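PDB 3O6P: peptide ABC transporter, peptide-binding protein from Enterococcus faecalis, which probably binds peptides outside the cell for uptake by an ABC transporter, this chain being one fragment of the longer solute-binding protein. Local coordinates for residues 85-90 with 94-99; 170-175 with 189-194. All blocks are in the same frame, centred on the assembly; numbering follows the deposited sequence. Where two conformers were deposited one is given.

Interaction 1. Residues 85-90 with 94-99; sequences EYWEKA and LGISTL
The indole of W87 reaches out from the helix and ends against two side chains of the segment that follows it, I96 and L99. Its six-membered ring does the touching: CH2 of W87 lies 3.9 Å from CD1 of I96, and the neighbouring CZ3 is only slightly farther from the same methyl. The I96 side chain crosses the indole at about a right angle. L99 comes in obliquely, with its CB 3.9 Å from W87 CH2, while the carbonyl carbon of T98 sits near the ring plane at its edge. With CG anti to the backbone N (chi1 167°), the indole is carried off the helix toward the loop. On the five-membered ring NE1 is hydrogen-bonded to D127 O, which helps to fix the rotation of the ring. Helix 80-94 ends in a Schellman motif, with I96 N bonded to K91 O: G95, with positive phi, is the C-prime residue, and the chain turns back past W87 to enter strand 99-106. The last turn keeps a helical bond across the contact, L94 N to A90 O at 2.8 Å, with an N-H...O angle of 160°. L94 also lays its side chain beside that carbonyl, CB 3.2 Å from A90 O. W87 also packs on L126 and V129, which with Q123 form the sodium site.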
loop_
_atom_site.group_PDB
_atom_site.type_symbol
_atom_site.label_atom_id
_atom_site.label_comp_id
_atom_site.label_asym_id
_atom_site.label_seq_id
_atom_site.Cartn_x
_atom_site.Cartn_y
_atom_site.Cartn_z
ATOM N N GLU A 85 0.913 -9.723 17.215
ATOM C CA GLU A 85 -0.291 -9.371 17.974
ATOM C C GLU A 85 -1.471 -9.126 17.019
ATOM O O GLU A 85 -2.597 -9.596 17.251
ATOM C CB GLU A 85 -0.029 -8.095 18.773
ATOM C CG GLU A 85 -1.244 -7.595 19.542
ATOM C CD GLU A 85 -1.078 -6.182 20.105
ATOM O OE1 GLU A 85 -0.114 -5.468 19.730
ATOM O OE2 GLU A 85 -1.945 -5.770 20.912
ATOM N N TYR A 86 -1.213 -8.386 15.949
ATOM C CA TYR A 86 -2.282 -8.075 14.993
ATOM C C TYR A 86 -2.764 -9.304 14.232
ATOM O O TYR A 86 -3.949 -9.419 13.919
ATOM C CB TYR A 86 -1.828 -6.955 14.044
ATOM C CG TYR A 86 -2.010 -5.596 14.686
ATOM C CD1 TYR A 86 -1.281 -5.232 15.836
ATOM C CD2 TYR A 86 -2.963 -4.704 14.205
ATOM C CE1 TYR A 86 -1.472 -3.989 16.439
ATOM C CE2 TYR A 86 -3.143 -3.455 14.796
ATOM C CZ TYR A 86 -2.403 -3.108 15.904
ATOM O OH TYR A 86 -2.602 -1.872 16.483
ATOM N N TRP A 87 -1.855 -10.236 13.942
ATOM C CA TRP A 87 -2.258 -11.472 13.314
ATOM C C TRP A 87 -3.113 -12.316 14.279
ATOM O O TRP A 87 -4.118 -12.909 13.856
ATOM C CB TRP A 87 -1.021 -12.227 12.815
ATOM C CG TRP A 87 -1.186 -13.690 12.395
ATOM C CD1 TRP A 87 -0.424 -14.742 12.811
ATOM C CD2 TRP A 87 -2.109 -14.221 11.435
ATOM N NE1 TRP A 87 -0.826 -15.899 12.176
ATOM C CE2 TRP A 87 -1.864 -15.607 11.337
ATOM C CE3 TRP A 87 -3.125 -13.664 10.653
ATOM C CZ2 TRP A 87 -2.609 -16.451 10.488
ATOM C CZ3 TRP A 87 -3.861 -14.510 9.807
ATOM C CH2 TRP A 87 -3.593 -15.879 9.728
ATOM N N GLU A 88 -2.764 -12.332 15.563
ATOM C CA GLU A 88 -3.652 -12.987 16.526
ATOM C C GLU A 88 -5.064 -12.389 16.533
ATOM O O GLU A 88 -6.066 -13.128 16.621
ATOM C CB GLU A 88 -3.065 -12.957 17.937
ATOM C CG GLU A 88 -1.863 -13.858 18.115
ATOM C CD GLU A 88 -2.097 -15.314 17.707
ATOM O OE1 GLU A 88 -3.156 -15.900 18.050
ATOM O OE2 GLU A 88 -1.197 -15.879 17.048
ATOM N N LYS A 89 -5.152 -11.065 16.450
ATOM C CA LYS A 89 -6.459 -10.389 16.391
ATOM C C LYS A 89 -7.184 -10.803 15.121
ATOM O O LYS A 89 -8.398 -11.098 15.177
ATOM C CB LYS A 89 -6.348 -8.855 16.406
ATOM C CG LYS A 89 -5.848 -8.223 17.675
ATOM C CD LYS A 89 -5.745 -6.697 17.454
ATOM C CE LYS A 89 -5.007 -5.979 18.582
ATOM N NZ LYS A 89 -5.041 -4.521 18.286
ATOM N N ALA A 90 -6.474 -10.783 13.978
ATOM C CA ALA A 90 -7.093 -11.165 12.698
ATOM C C ALA A 90 -7.644 -12.596 12.712
ATOM O O ALA A 90 -8.769 -12.836 12.224
ATOM C CB ALA A 90 -6.135 -10.967 11.500
ATOM N N LEU A 94 -11.507 -13.206 11.973
ATOM C CA LEU A 94 -11.808 -13.906 10.729
ATOM C C LEU A 94 -12.266 -15.319 10.979
ATOM O O LEU A 94 -12.885 -15.928 10.118
ATOM C CB LEU A 94 -10.571 -13.947 9.836
ATOM C CG LEU A 94 -10.204 -12.614 9.169
ATOM C CD1 LEU A 94 -8.827 -12.766 8.540
ATOM C CD2 LEU A 94 -11.237 -12.231 8.094
ATOM N N GLY A 95 -11.931 -15.846 12.154
ATOM C CA GLY A 95 -12.205 -17.252 12.447
ATOM C C GLY A 95 -11.363 -18.203 11.604
ATOM O O GLY A 95 -11.873 -19.226 11.110
ATOM N N ILE A 96 -10.077 -17.875 11.443
ATOM C CA ILE A 96 -9.146 -18.734 10.688
ATOM C C ILE A 96 -7.943 -19.110 11.549
ATOM O O ILE A 96 -7.629 -18.414 12.515
ATOM C CB ILE A 96 -8.691 -18.092 9.350
ATOM C CG1 ILE A 96 -7.831 -16.835 9.582
ATOM C CG2 ILE A 96 -9.939 -17.817 8.459
ATOM C CD1 ILE A 96 -7.256 -16.218 8.296
ATOM N N SER A 97 -7.275 -20.200 11.176
ATOM C CA SER A 97 -6.098 -20.686 11.882
ATOM C C SER A 97 -4.815 -20.534 11.078
ATOM O O SER A 97 -3.738 -20.716 11.609
ATOM C CB SER A 97 -6.282 -22.184 12.178
ATOM O OG SER A 97 -6.442 -22.903 10.933
ATOM N N THR A 98 -4.938 -20.238 9.791
ATOM C CA THR A 98 -3.837 -20.418 8.859
ATOM C C THR A 98 -4.080 -19.492 7.686
ATOM O O THR A 98 -5.231 -19.082 7.451
ATOM C CB THR A 98 -3.774 -21.897 8.354
ATOM O OG1 THR A 98 -2.691 -22.055 7.469
ATOM C CG2 THR A 98 -5.047 -22.311 7.605
ATOM N N LEU A 99 -3.016 -19.147 6.957
ATOM C CA LEU A 99 -3.174 -18.398 5.724
ATOM C C LEU A 99 -2.080 -18.834 4.752
ATOM O O LEU A 99 -0.928 -18.934 5.156
ATOM C CB LEU A 99 -3.031 -16.894 6.023
ATOM C CG LEU A 99 -3.065 -15.951 4.820
ATOM C CD1 LEU A 99 -4.398 -16.102 4.072
ATOM C CD2 LEU A 99 -2.812 -14.507 5.259
#

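Interaction 2. Residues 170-175 with 189-194; sequences LFASDN and KFVKAA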
loop_
_atom_site.group_PDB
_atom_site.type_symbol
_atom_site.label_atom_id
_atom_site.label_comp_id
_atom_site.label_asym_id
_atom_site.label_seq_id
_atom_site.Cartn_x
_atom_site.Cartn_y
_atom_site.Cartn_z
ATOM N N LEU A 170 -6.127 6.399 -7.171
ATOM C CA LEU A 170 -5.997 5.015 -7.567
ATOM C C LEU A 170 -6.814 4.098 -6.693
ATOM O O LEU A 170 -7.165 3.004 -7.152
ATOM C CB LEU A 170 -4.528 4.568 -7.480
ATOM C CG LEU A 170 -3.504 5.414 -8.256
ATOM C CD1 LEU A 170 -2.085 4.902 -7.938
ATOM C CD2 LEU A 170 -3.746 5.404 -9.766
ATOM N N PHE A 171 -7.106 4.531 -5.454
ATOM C CA PHE A 171 -7.676 3.614 -4.462
ATOM C C PHE A 171 -9.123 3.912 -4.129
ATOM O O PHE A 171 -9.694 3.343 -3.203
ATOM C CB PHE A 171 -6.765 3.467 -3.236
ATOM C CG PHE A 171 -5.437 2.900 -3.597
ATOM C CD1 PHE A 171 -5.316 1.541 -3.904
ATOM C CD2 PHE A 171 -4.336 3.735 -3.763
ATOM C CE1 PHE A 171 -4.099 1.010 -4.317
ATOM C CE2 PHE A 171 -3.111 3.225 -4.192
ATOM C CZ PHE A 171 -2.980 1.853 -4.460
ATOM N N ALA A 172 -9.697 4.837 -4.884
ATOM C CA ALA A 172 -11.145 5.000 -4.877
ATOM C C ALA A 172 -11.738 3.631 -5.216
ATOM O O ALA A 172 -11.178 2.891 -6.045
ATOM C CB ALA A 172 -11.573 6.033 -5.921
ATOM N N SER A 173 -12.876 3.306 -4.608
ATOM C CA SER A 173 -13.448 1.962 -4.736
ATOM C C SER A 173 -13.772 1.598 -6.174
ATOM O O SER A 173 -13.768 0.423 -6.524
ATOM C CB SER A 173 -14.720 1.829 -3.883
ATOM O OG SER A 173 -15.722 2.696 -4.388
ATOM N N ASP A 174 -14.072 2.613 -6.993
ATOM C CA ASP A 174 -14.465 2.422 -8.387
ATOM C C ASP A 174 -13.361 2.738 -9.412
ATOM O O ASP A 174 -13.634 2.840 -10.620
ATOM C CB ASP A 174 -15.726 3.237 -8.691
ATOM C CG ASP A 174 -15.587 4.730 -8.359
ATOM O OD1 ASP A 174 -16.591 5.457 -8.581
ATOM O OD2 ASP A 174 -14.525 5.179 -7.856
ATOM N N ASN A 175 -12.115 2.869 -8.951
ATOM C CA ASN A 175 -11.015 3.173 -9.881
ATOM C C ASN A 175 -10.446 1.872 -10.453
ATOM O O ASN A 175 -10.211 0.905 -9.716
ATOM C CB ASN A 175 -9.928 4.032 -9.185
ATOM C CG ASN A 175 -8.914 4.622 -10.159
ATOM O OD1 ASN A 175 -8.056 3.922 -10.683
ATOM N ND2 ASN A 175 -9.032 5.916 -10.425
ATOM N N LYS A 189 -15.055 9.260 0.084
ATOM C CA LYS A 189 -15.614 10.570 0.380
ATOM C C LYS A 189 -14.541 11.635 0.226
ATOM O O LYS A 189 -14.742 12.621 -0.464
ATOM C CB LYS A 189 -16.201 10.615 1.800
ATOM C CG LYS A 189 -16.944 11.918 2.125
ATOM C CD LYS A 189 -17.255 12.021 3.593
ATOM C CE LYS A 189 -16.056 12.573 4.352
ATOM N NZ LYS A 189 -16.358 12.739 5.797
ATOM N N PHE A 190 -13.394 11.427 0.862
ATOM C CA PHE A 190 -12.326 12.425 0.829
ATOM C C PHE A 190 -11.719 12.586 -0.579
ATOM O O PHE A 190 -11.537 13.725 -1.054
ATOM C CB PHE A 190 -11.226 12.065 1.848
ATOM C CG PHE A 190 -11.656 12.163 3.297
ATOM C CD1 PHE A 190 -12.220 13.330 3.812
ATOM C CD2 PHE A 190 -11.406 11.094 4.172
ATOM C CE1 PHE A 190 -12.577 13.408 5.196
ATOM C CE2 PHE A 190 -11.756 11.157 5.538
ATOM C CZ PHE A 190 -12.349 12.320 6.044
ATOM N N VAL A 191 -11.410 11.462 -1.228
ATOM C CA VAL A 191 -10.662 11.537 -2.475
ATOM C C VAL A 191 -11.506 12.107 -3.603
ATOM O O VAL A 191 -10.991 12.814 -4.472
ATOM C CB VAL A 191 -9.950 10.194 -2.847
ATOM C CG1 VAL A 191 -10.947 9.114 -3.249
ATOM C CG2 VAL A 191 -8.956 10.432 -3.953
ATOM N N LYS A 192 -12.805 11.824 -3.576
ATOM C CA LYS A 192 -13.726 12.381 -4.554
ATOM C C LYS A 192 -13.953 13.865 -4.295
ATOM O O LYS A 192 -13.946 14.664 -5.228
ATOM C CB LYS A 192 -15.057 11.631 -4.516
ATOM C CG LYS A 192 -14.952 10.167 -4.903
ATOM C CD LYS A 192 -15.275 9.944 -6.363
ATOM C CE LYS A 192 -15.263 8.446 -6.719
ATOM N NZ LYS A 192 -16.563 7.733 -6.494
ATOM N N ALA A 193 -14.141 14.234 -3.027
ATOM C CA ALA A 193 -14.318 15.648 -2.660
ATOM C C ALA A 193 -13.163 16.493 -3.199
ATOM O O ALA A 193 -13.380 17.623 -3.648
ATOM C CB ALA A 193 -14.463 15.832 -1.138
ATOM N N ALA A 194 -11.955 15.928 -3.190
ATOM C CA ALA A 194 -10.755 16.592 -3.703
ATOM C C ALA A 194 -10.727 16.691 -5.228
ATOM O O ALA A 194 -10.259 17.683 -5.778
ATOM C CB ALA A 194 -9.496 15.877 -3.206
#
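A172 and V191 make the buried half of this contact, where the loop after helix 165-168 leans on helix 185-195. The loop folds here as a type I beta turn from A172 to N175, closed by a hydrogen bond of 3.1 Å from N175 N to A172 O, and the turn presents two residues to the helix: A172 at its first position and D174 at its third. Both A172 and V191 direct their CB toward the partner segment, and the methyl of A172 meets CG1 of V191 with 4.1 Å between A172 CB and V191 CG1. V191 has CG1 between its backbone N and carbonyl carbon (chi1 70°), the branch that faces the turn. A172 also touches D188 one helical turn earlier, and V191 touches D169. S173 OG is hydrogen-bonded to D188 OD2, a polar tie between turn and helix.

The other half is looser and lies on the exposed side. K192 runs out from the helix, bent at chi2 (-96°) and again at chi4, and its ammonium meets the carboxylate of D174, the two side chains approaching from opposite directions. V191 and K192 were both deposited in two conformers, so the methyl contact and the salt bridge are each certain for only one of them. On the way the lysine CE passes 4.5 Å from A172 CB, a marginal contact. The ammonium favours one oxygen over the other: K192 NZ is 3.1 Å from D174 OD1, approaching on the syn side 28° out of the carboxylate plane, and 3.5 Å from D174 OD2.

Overall arrangement
The two interactions lie far apart, with centres 29 Å from each other and nearest atoms about 18 Å apart, and they share no helix or strand. Interaction 1 is local, joining the C-terminal half of helix 80-94 to the entry of strand 99-106 in the mixed sheet, on the side where the sodium ion sits about 7 Å from the W87 side chain. Interaction 2 joins a turn to helix 185-195, well away from the sodium site. Each mixes buried and exposed residues, but interaction 1 rests on a large aromatic surface and a backbone hydrogen bond, whereas interaction 2 pairs a small apolar contact with a charged link at the surface.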